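Local coordinates for protein Phospholipase/Carboxylesterase (Dyadobacter fermentans, PDB 4H0C) that probably hydrolyses carboxylic esters, perhaps including palmitoyl thioesters on proteins, as an alpha/beta hydrolase of the phospholipase/carboxylesterase family, at residues A24-H29 and I102-F107; Y117-A122 and T175-M180; V154-G159 and A182-V187. One frame throughout, in Å; residues are numbered along the deposited sequence.

Interaction 1: residues A24-H29 and I102-F107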
loop_
_atom_site.group_PDB
_atom_site.type_symbol
_atom_site.label_atom_id
_atom_site.label_comp_id
_atom_site.label_asym_id
_atom_site.label_seq_id
_atom_site.Cartn_x
_atom_site.Cartn_y
_atom_site.Cartn_z
ATOM N N ALA A 24 -7.246 -1.968 12.303
ATOM C CA ALA A 24 -5.805 -1.848 12.190
ATOM C C ALA A 24 -5.464 -1.271 10.861
ATOM O O ALA A 24 -6.258 -1.365 9.920
ATOM C CB ALA A 24 -5.135 -3.202 12.335
ATOM N N VAL A 25 -4.286 -0.674 10.777
ATOM C CA VAL A 25 -3.818 -0.156 9.485
ATOM C C VAL A 25 -2.356 -0.540 9.299
ATOM O O VAL A 25 -1.548 -0.396 10.235
ATOM C CB VAL A 25 -4.008 1.377 9.332
ATOM C CG1 VAL A 25 -3.215 2.166 10.387
ATOM C CG2 VAL A 25 -3.579 1.811 7.926
ATOM N N VAL A 26 -2.049 -1.091 8.126
ATOM C CA VAL A 26 -0.695 -1.414 7.722
ATOM C C VAL A 26 -0.199 -0.239 6.882
ATOM O O VAL A 26 -0.783 0.052 5.843
ATOM C CB VAL A 26 -0.667 -2.719 6.883
ATOM C CG1 VAL A 26 0.756 -2.990 6.420
ATOM C CG2 VAL A 26 -1.247 -3.875 7.677
HETATM N N MSE A 27 0.860 0.446 7.346
HETATM C CA MSE A 27 1.372 1.647 6.681
HETATM C C MSE A 27 2.739 1.340 6.080
HETATM O O MSE A 27 3.622 0.850 6.772
HETATM C CB MSE A 27 1.444 2.827 7.663
HETATM C CG MSE A 27 0.117 3.044 8.390
HETATM SE SE MSE A 27 0.140 4.629 9.449
HETATM C CE MSE A 27 0.067 5.964 8.039
ATOM N N LEU A 28 2.907 1.649 4.797
ATOM C CA LEU A 28 4.100 1.266 4.046
ATOM C C LEU A 28 4.796 2.515 3.523
ATOM O O LEU A 28 4.237 3.259 2.710
ATOM C CB LEU A 28 3.746 0.275 2.914
ATOM C CG LEU A 28 3.047 -1.030 3.385
ATOM C CD1 LEU A 28 2.596 -1.875 2.205
ATOM C CD2 LEU A 28 3.959 -1.865 4.276
ATOM N N HIS A 29 6.014 2.728 4.014
ATOM C CA HIS A 29 6.834 3.872 3.652
ATOM C C HIS A 29 7.379 3.784 2.246
ATOM O O HIS A 29 7.399 2.704 1.608
ATOM C CB HIS A 29 7.982 4.068 4.647
ATOM C CG HIS A 29 9.058 2.983 4.601
ATOM N ND1 HIS A 29 10.011 2.911 3.616
ATOM C CD2 HIS A 29 9.348 1.959 5.501
ATOM C CE1 HIS A 29 10.848 1.870 3.880
ATOM N NE2 HIS A 29 10.427 1.278 5.022
ATOM N N ILE A 102 -9.055 -4.427 8.520
ATOM C CA ILE A 102 -7.647 -4.092 8.288
ATOM C C ILE A 102 -7.578 -3.176 7.081
ATOM O O ILE A 102 -8.165 -3.476 6.014
ATOM C CB ILE A 102 -6.723 -5.334 8.101
ATOM C CG1 ILE A 102 -6.722 -6.217 9.357
ATOM C CG2 ILE A 102 -5.291 -4.876 7.788
ATOM C CD1 ILE A 102 -6.028 -7.576 9.196
ATOM N N TYR A 103 -6.910 -2.042 7.279
ATOM C CA TYR A 103 -6.721 -1.012 6.255
ATOM C C TYR A 103 -5.272 -0.994 5.827
ATOM O O TYR A 103 -4.403 -1.468 6.565
ATOM C CB TYR A 103 -7.103 0.347 6.839
ATOM C CG TYR A 103 -8.567 0.458 7.190
ATOM C CD1 TYR A 103 -9.108 -0.238 8.293
ATOM C CD2 TYR A 103 -9.428 1.225 6.412
ATOM C CE1 TYR A 103 -10.459 -0.135 8.614
ATOM C CE2 TYR A 103 -10.774 1.336 6.726
ATOM C CZ TYR A 103 -11.291 0.662 7.824
ATOM O OH TYR A 103 -12.648 0.777 8.093
ATOM N N PHE A 104 -5.011 -0.480 4.627
ATOM C CA PHE A 104 -3.636 -0.333 4.130
ATOM C C PHE A 104 -3.428 1.084 3.624
ATOM O O PHE A 104 -4.327 1.666 2.995
ATOM C CB PHE A 104 -3.333 -1.295 2.971
ATOM C CG PHE A 104 -3.440 -2.751 3.333
ATOM C CD1 PHE A 104 -4.692 -3.364 3.469
ATOM C CD2 PHE A 104 -2.299 -3.511 3.536
ATOM C CE1 PHE A 104 -4.789 -4.702 3.806
ATOM C CE2 PHE A 104 -2.402 -4.869 3.868
ATOM C CZ PHE A 104 -3.646 -5.459 4.014
ATOM N N ALA A 105 -2.243 1.639 3.895
ATOM C CA ALA A 105 -1.917 2.979 3.410
ATOM C C ALA A 105 -0.459 3.033 3.007
ATOM O O ALA A 105 0.410 2.624 3.774
ATOM C CB ALA A 105 -2.235 4.033 4.463
ATOM N N GLY A 106 -0.176 3.515 1.806
ATOM C CA GLY A 106 1.203 3.554 1.321
ATOM C C GLY A 106 1.405 4.793 0.483
ATOM O O GLY A 106 0.437 5.300 -0.109
ATOM N N PHE A 107 2.649 5.277 0.422
ATOM C CA PHE A 107 3.001 6.370 -0.487
ATOM C C PHE A 107 4.081 5.897 -1.421
ATOM O O PHE A 107 5.061 5.303 -0.973
ATOM C CB PHE A 107 3.517 7.613 0.283
ATOM C CG PHE A 107 4.078 8.682 -0.604
ATOM C CD1 PHE A 107 3.255 9.341 -1.524
ATOM C CD2 PHE A 107 5.423 9.023 -0.541
ATOM C CE1 PHE A 107 3.758 10.331 -2.360
ATOM C CE2 PHE A 107 5.935 10.025 -1.367
ATOM C CZ PHE A 107 5.106 10.679 -2.279
#

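Interaction 2: residues Y117-A122 and T175-M180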
loop_
_atom_site.group_PDB
_atom_site.type_symbol
_atom_site.label_atom_id
_atom_site.label_comp_id
_atom_site.label_asym_id
_atom_site.label_seq_id
_atom_site.Cartn_x
_atom_site.Cartn_y
_atom_site.Cartn_z
ATOM N N TYR A 117 0.509 -6.192 -2.970
ATOM C CA TYR A 117 0.156 -7.155 -1.936
ATOM C C TYR A 117 -1.342 -7.440 -1.880
ATOM O O TYR A 117 -1.773 -8.599 -1.842
ATOM C CB TYR A 117 0.645 -6.732 -0.531
ATOM C CG TYR A 117 0.124 -7.697 0.507
ATOM C CD1 TYR A 117 0.788 -8.899 0.737
ATOM C CD2 TYR A 117 -1.090 -7.471 1.181
ATOM C CE1 TYR A 117 0.295 -9.825 1.653
ATOM C CE2 TYR A 117 -1.583 -8.391 2.097
ATOM C CZ TYR A 117 -0.898 -9.568 2.319
ATOM O OH TYR A 117 -1.371 -10.498 3.211
ATOM N N THR A 118 -2.128 -6.376 -1.856
ATOM C CA THR A 118 -3.563 -6.549 -1.669
ATOM C C THR A 118 -4.214 -7.219 -2.883
ATOM O O THR A 118 -5.180 -7.909 -2.721
ATOM C CB THR A 118 -4.289 -5.255 -1.293
ATOM O OG1 THR A 118 -3.994 -4.264 -2.268
ATOM C CG2 THR A 118 -3.818 -4.763 0.086
ATOM N N THR A 119 -3.673 -6.994 -4.082
ATOM C CA THR A 119 -4.230 -7.543 -5.319
ATOM C C THR A 119 -3.796 -9.015 -5.527
ATOM O O THR A 119 -4.539 -9.837 -6.099
ATOM C CB THR A 119 -3.915 -6.604 -6.493
ATOM O OG1 THR A 119 -4.324 -5.276 -6.118
ATOM C CG2 THR A 119 -4.706 -6.994 -7.755
ATOM N N ARG A 120 -2.627 -9.376 -5.004
ATOM C CA ARG A 120 -2.259 -10.809 -4.972
ATOM C C ARG A 120 -3.066 -11.576 -3.938
ATOM O O ARG A 120 -3.135 -12.814 -3.996
ATOM C CB ARG A 120 -0.761 -10.956 -4.672
ATOM C CG ARG A 120 0.126 -10.547 -5.842
ATOM C CD ARG A 120 1.563 -10.920 -5.553
ATOM N NE ARG A 120 2.463 -10.415 -6.582
ATOM C CZ ARG A 120 3.601 -11.006 -6.940
ATOM N NH1 ARG A 120 3.951 -12.173 -6.394
ATOM N NH2 ARG A 120 4.362 -10.450 -7.864
ATOM N N ASN A 121 -3.654 -10.843 -2.982
ATOM C CA ASN A 121 -4.322 -11.435 -1.822
ATOM C C ASN A 121 -5.652 -10.763 -1.581
ATOM O O ASN A 121 -5.909 -10.276 -0.483
ATOM C CB ASN A 121 -3.427 -11.298 -0.580
ATOM C CG ASN A 121 -2.112 -12.034 -0.743
ATOM O OD1 ASN A 121 -2.063 -13.264 -0.618
ATOM N ND2 ASN A 121 -1.044 -11.301 -1.036
ATOM N N ALA A 122 -6.460 -10.658 -2.637
ATOM C CA ALA A 122 -7.691 -9.848 -2.576
ATOM C C ALA A 122 -8.734 -10.545 -1.728
ATOM O O ALA A 122 -8.951 -11.733 -1.872
ATOM C CB ALA A 122 -8.227 -9.540 -3.967
ATOM N N THR A 175 -8.286 -0.653 -13.664
ATOM C CA THR A 175 -9.030 -1.646 -14.440
ATOM C C THR A 175 -8.969 -3.023 -13.772
ATOM O O THR A 175 -9.995 -3.697 -13.627
ATOM C CB THR A 175 -8.564 -1.696 -15.900
ATOM O OG1 THR A 175 -8.790 -0.409 -16.485
ATOM C CG2 THR A 175 -9.351 -2.736 -16.669
ATOM N N ILE A 176 -7.784 -3.406 -13.311
ATOM C CA ILE A 176 -7.613 -4.712 -12.658
ATOM C C ILE A 176 -8.351 -4.735 -11.319
ATOM O O ILE A 176 -9.057 -5.716 -10.998
ATOM C CB ILE A 176 -6.114 -5.035 -12.479
ATOM C CG1 ILE A 176 -5.502 -5.396 -13.840
ATOM C CG2 ILE A 176 -5.934 -6.196 -11.513
ATOM C CD1 ILE A 176 -3.991 -5.354 -13.902
ATOM N N LEU A 177 -8.182 -3.679 -10.530
ATOM C CA LEU A 177 -8.885 -3.569 -9.224
ATOM C C LEU A 177 -10.395 -3.635 -9.394
ATOM O O LEU A 177 -11.096 -4.340 -8.638
ATOM C CB LEU A 177 -8.511 -2.254 -8.511
ATOM C CG LEU A 177 -7.072 -2.137 -7.989
ATOM C CD1 LEU A 177 -6.703 -0.683 -7.745
ATOM C CD2 LEU A 177 -6.906 -2.928 -6.710
ATOM N N GLU A 178 -10.905 -2.934 -10.403
ATOM C CA GLU A 178 -12.360 -2.957 -10.663
ATOM C C GLU A 178 -12.843 -4.339 -11.096
ATOM O O GLU A 178 -13.855 -4.833 -10.589
ATOM C CB GLU A 178 -12.752 -1.881 -11.666
ATOM C CG GLU A 178 -12.704 -0.482 -11.045
ATOM C CD GLU A 178 -13.186 0.618 -11.970
ATOM O OE1 GLU A 178 -13.064 0.471 -13.202
ATOM O OE2 GLU A 178 -13.693 1.645 -11.449
ATOM N N ASP A 179 -12.077 -4.994 -11.963
ATOM C CA ASP A 179 -12.368 -6.388 -12.345
ATOM C C ASP A 179 -12.416 -7.354 -11.165
ATOM O O ASP A 179 -13.188 -8.320 -11.172
ATOM C CB ASP A 179 -11.398 -6.870 -13.433
ATOM C CG ASP A 179 -11.773 -6.349 -14.816
ATOM O OD1 ASP A 179 -12.907 -5.816 -14.996
ATOM O OD2 ASP A 179 -10.928 -6.468 -15.727
HETATM N N MSE A 180 -11.617 -7.069 -10.136
HETATM C CA MSE A 180 -11.581 -7.901 -8.941
HETATM C C MSE A 180 -12.523 -7.406 -7.860
HETATM O O MSE A 180 -12.435 -7.826 -6.703
HETATM C CB MSE A 180 -10.155 -8.028 -8.449
HETATM C CG MSE A 180 -9.279 -8.716 -9.491
HETATM SE SE MSE A 180 -7.520 -8.783 -8.845
HETATM C CE MSE A 180 -7.832 -10.106 -7.415
#

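Interaction 3: residues V154-G159 and A182-V187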
loop_
_atom_site.group_PDB
_atom_site.type_symbol
_atom_site.label_atom_id
_atom_site.label_comp_id
_atom_site.label_asym_id
_atom_site.label_seq_id
_atom_site.Cartn_x
_atom_site.Cartn_y
_atom_site.Cartn_z
ATOM N N VAL A 154 -11.145 1.484 -2.312
ATOM C CA VAL A 154 -9.749 1.704 -2.670
ATOM C C VAL A 154 -9.615 3.116 -3.216
ATOM O O VAL A 154 -10.409 3.533 -4.057
ATOM C CB VAL A 154 -9.253 0.706 -3.757
ATOM C CG1 VAL A 154 -7.805 0.976 -4.152
ATOM C CG2 VAL A 154 -9.418 -0.739 -3.299
ATOM N N PHE A 155 -8.633 3.857 -2.707
ATOM C CA PHE A 155 -8.271 5.170 -3.250
ATOM C C PHE A 155 -6.915 5.058 -3.913
ATOM O O PHE A 155 -5.961 4.600 -3.305
ATOM C CB PHE A 155 -8.219 6.226 -2.154
ATOM C CG PHE A 155 -7.781 7.584 -2.645
ATOM C CD1 PHE A 155 -8.697 8.438 -3.283
ATOM C CD2 PHE A 155 -6.450 8.004 -2.522
ATOM C CE1 PHE A 155 -8.297 9.694 -3.759
ATOM C CE2 PHE A 155 -6.055 9.264 -2.985
ATOM C CZ PHE A 155 -6.978 10.102 -3.609
ATOM N N ILE A 156 -6.843 5.448 -5.177
ATOM C CA ILE A 156 -5.589 5.433 -5.913
ATOM C C ILE A 156 -5.406 6.785 -6.589
ATOM O O ILE A 156 -6.295 7.289 -7.268
ATOM C CB ILE A 156 -5.495 4.234 -6.907
ATOM C CG1 ILE A 156 -4.126 4.171 -7.601
ATOM C CG2 ILE A 156 -6.633 4.253 -7.919
ATOM C CD1 ILE A 156 -3.917 2.902 -8.430
ATOM N N SER A 157 -4.249 7.387 -6.367
ATOM C CA SER A 157 -3.966 8.685 -6.973
ATOM C C SER A 157 -2.607 8.715 -7.625
ATOM O O SER A 157 -1.761 7.867 -7.373
ATOM C CB SER A 157 -4.014 9.764 -5.911
ATOM O OG SER A 157 -3.030 9.500 -4.936
ATOM N N THR A 158 -2.426 9.701 -8.488
ATOM C CA THR A 158 -1.117 10.084 -8.985
ATOM C C THR A 158 -1.181 11.515 -9.504
ATOM O O THR A 158 -2.268 12.121 -9.599
ATOM C CB THR A 158 -0.562 9.104 -10.056
ATOM O OG1 THR A 158 0.831 9.388 -10.293
ATOM C CG2 THR A 158 -1.363 9.175 -11.371
ATOM N N GLY A 159 -0.026 12.060 -9.839
ATOM C CA GLY A 159 0.004 13.350 -10.496
ATOM C C GLY A 159 0.168 13.143 -11.996
ATOM O O GLY A 159 0.472 12.032 -12.469
ATOM N N ALA A 182 -13.105 -4.436 -6.402
ATOM C CA ALA A 182 -12.886 -3.311 -5.492
ATOM C C ALA A 182 -13.885 -2.193 -5.817
ATOM O O ALA A 182 -14.364 -2.088 -6.961
ATOM C CB ALA A 182 -11.454 -2.805 -5.619
ATOM N N ALA A 183 -14.189 -1.359 -4.823
ATOM C CA ALA A 183 -14.923 -0.083 -5.059
ATOM C C ALA A 183 -13.871 1.024 -5.219
ATOM O O ALA A 183 -13.370 1.563 -4.234
ATOM C CB ALA A 183 -15.902 0.202 -3.907
ATOM N N VAL A 184 -13.509 1.337 -6.461
ATOM C CA VAL A 184 -12.325 2.154 -6.726
ATOM C C VAL A 184 -12.599 3.639 -6.953
ATOM O O VAL A 184 -13.438 4.001 -7.773
ATOM C CB VAL A 184 -11.504 1.612 -7.916
ATOM C CG1 VAL A 184 -10.220 2.422 -8.104
ATOM C CG2 VAL A 184 -11.166 0.154 -7.665
ATOM N N SER A 185 -11.875 4.479 -6.220
ATOM C CA SER A 185 -11.831 5.926 -6.459
ATOM C C SER A 185 -10.457 6.287 -6.999
ATOM O O SER A 185 -9.451 6.131 -6.302
ATOM C CB SER A 185 -12.069 6.701 -5.167
ATOM O OG SER A 185 -13.367 6.487 -4.676
ATOM N N GLN A 186 -10.412 6.762 -8.242
ATOM C CA GLN A 186 -9.163 7.129 -8.887
ATOM C C GLN A 186 -9.169 8.628 -9.052
ATOM O O GLN A 186 -10.145 9.207 -9.562
ATOM C CB GLN A 186 -9.035 6.458 -10.261
ATOM C CG GLN A 186 -7.885 6.976 -11.129
ATOM C CD GLN A 186 -7.939 6.491 -12.577
ATOM O OE1 GLN A 186 -8.975 6.006 -13.060
ATOM N NE2 GLN A 186 -6.825 6.626 -13.276
ATOM N N VAL A 187 -8.102 9.275 -8.596
ATOM C CA VAL A 187 -7.998 10.721 -8.770
ATOM C C VAL A 187 -6.614 11.050 -9.294
ATOM O O VAL A 187 -5.610 10.640 -8.710
ATOM C CB VAL A 187 -8.307 11.569 -7.503
ATOM C CG1 VAL A 187 -8.253 13.040 -7.879
ATOM C CG2 VAL A 187 -9.677 11.248 -6.927
#

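Interaction 1: residues A24-H29 and I102-F107
Val-26 and Phe-104 stand side by side on the same face of the sheet, with the ring's CD2 3.8 Å from Val-26 CB. CG of Phe-104 is anti to its own carbonyl carbon (chi1 -62°), which puts the ring next to the valine, and Val-26 CG2 touches both Phe-104 CE2, at 4.1 Å, and Ile-102 CG2, at 4.2 Å. Helix 77-94 packs over this face through Val-88, Val-89 and Ile-92, and helix 109-120 lies on Phe-104 and Leu-28. On the other face Val-25 turns CG2 toward its neighbour, 4.0 Å from Tyr-103 CB, and the Tyr-103 ring swings back so that its edge meets the carbonyl oxygen of Ala-24, CD1 to O 3.5 Å. Met-27, a selenomethionine, shares this face with Ala-105.

Between the two layers of side chains, two neighbouring strands in the middle of the alpha/beta hydrolase sheet run parallel, their axes 22° apart. The ladder starts with Tyr-103 N to Ala-24 O at 2.8 Å and alternates up to Leu-28 N to Ala-105 O. Its last rung, Phe-107 N to Leu-28 O, is weak at 3.4 Å, where Gly-106 leads into what is probably the nucleophile elbow. Peptide N-H and C=O groups are thus paired inside a largely apolar interior, with a sodium ion beside the Tyr-103 side chain.

Interaction 2: residues Y117-A122 and T175-M180
The C-terminal ends of helix 109-120 and helix 167-179 come together with Thr-119 and Leu-177 CA atoms 7.3 Å apart, and Ala-122 and Met-180 CA atoms 7.7 Å apart. In this alpha/beta hydrolase fold both are helices that link strands of the central sheet, and they meet through a small group of side chains.

Thr-119 is in the middle. Its methyl CG2, anti to the backbone N, is directed across the gap and touches Ile-176 CG2 of the second helix at 4.0 Å and, just after that helix, the selenium of Met-180, a selenomethionine, at 3.5 Å. The threonine and isoleucine side chains cross at about a right angle. On its other branch Thr-119 OG1 lies 3.5 Å from Leu-177 CD2, an apolar neighbour; the hydroxyl makes its hydrogen bond back along its own helix to Leu-115 O. One residue thus offers methyl to one set of partners while the polar branch is satisfied locally.

Around these side chains Leu-135 and Tyr-145 pack on Thr-119, Ile-142 packs on Ile-176, and Val-184 of the next strand lies against Leu-177. Met-180 is the first residue to leave the helical backbone, and its N still bonds to Ile-176 O. On the opposite flank of the first segment, Asn-121 ND2 folds back to Tyr-117 O at 2.9 Å, an acceptor close to the amide plane, and sits over one face of the Tyr-117 ring, offset toward the rim. The selenomethionine chain bends at its last torsion, chi3 70°, bringing CE to 3.5 Å from Ala-122 CB and 3.6 Å from Thr-119 O.

Interaction 3: residues V154-G159 and A182-V187
Phe-155 and Val-187 meet on one face of the paired strands, where CE1 of the ring comes within 3.8 Å of Val-187 CG2. The ring gets there because its CG is anti to the backbone N (chi1 177°), which leans it forward and across toward the neighbouring strand, as far as Val-187. Across the sheet, Ile-156 CG2 touches both Val-184 CG1 and Gln-186 CB, each at 4.0 Å. Farther down on that face Val-154 CG2 rests on Ala-182 CB at 3.7 Å.

Between the faces runs a parallel ladder. Ser-185 N reaches Val-154 O at 2.8 Å and is nearly straight, 176° at the hydrogen; Val-154 N to Ala-183 O, Ile-156 N to Ser-185 O and Val-187 N to Ile-156 O complete the regular rungs, and Thr-158 N to Val-187 O is a weak one. These are the two strands of a right-handed beta-alpha-beta crossover, with helix 167-179 as the connection, and 183-190 is the outermost strand on this side of the sheet.

The next shell sandwiches the pair. Val-174 of the crossover helix packs on Ile-156 and Gln-186, and Leu-177 on Val-184, whereas Leu-203 and Val-204 of helix 198-206 close over the Phe-155 side. Ser-157 OG, on the face of Phe-155, is hydrogen-bonded to Glu-200 OE2.

Interactions 1 and 3 belong to one sheet, with strand 127-131 between their strands; their centres are 15 Å apart and their nearest atoms about 7 Å, so they do not touch. Interaction 2 lies beside both. Phe-104 CD1 of interaction 1 packs on Thr-118 CG2 at 3.8 Å, and Leu-177 CB meets Val-184 CG2 of interaction 3 at 3.7 Å, with a probable hydrogen bond from Ala-182 N to Leu-177 O. Phe-107 and Thr-158 each touch the likely Ser-108, Asp-162, His-194 triad, at the C-terminal ends of their strands. The bound sodium ion, whose site is made by Ile-208 and Lys-210, lies about 3 Å from the Tyr-103 side chain.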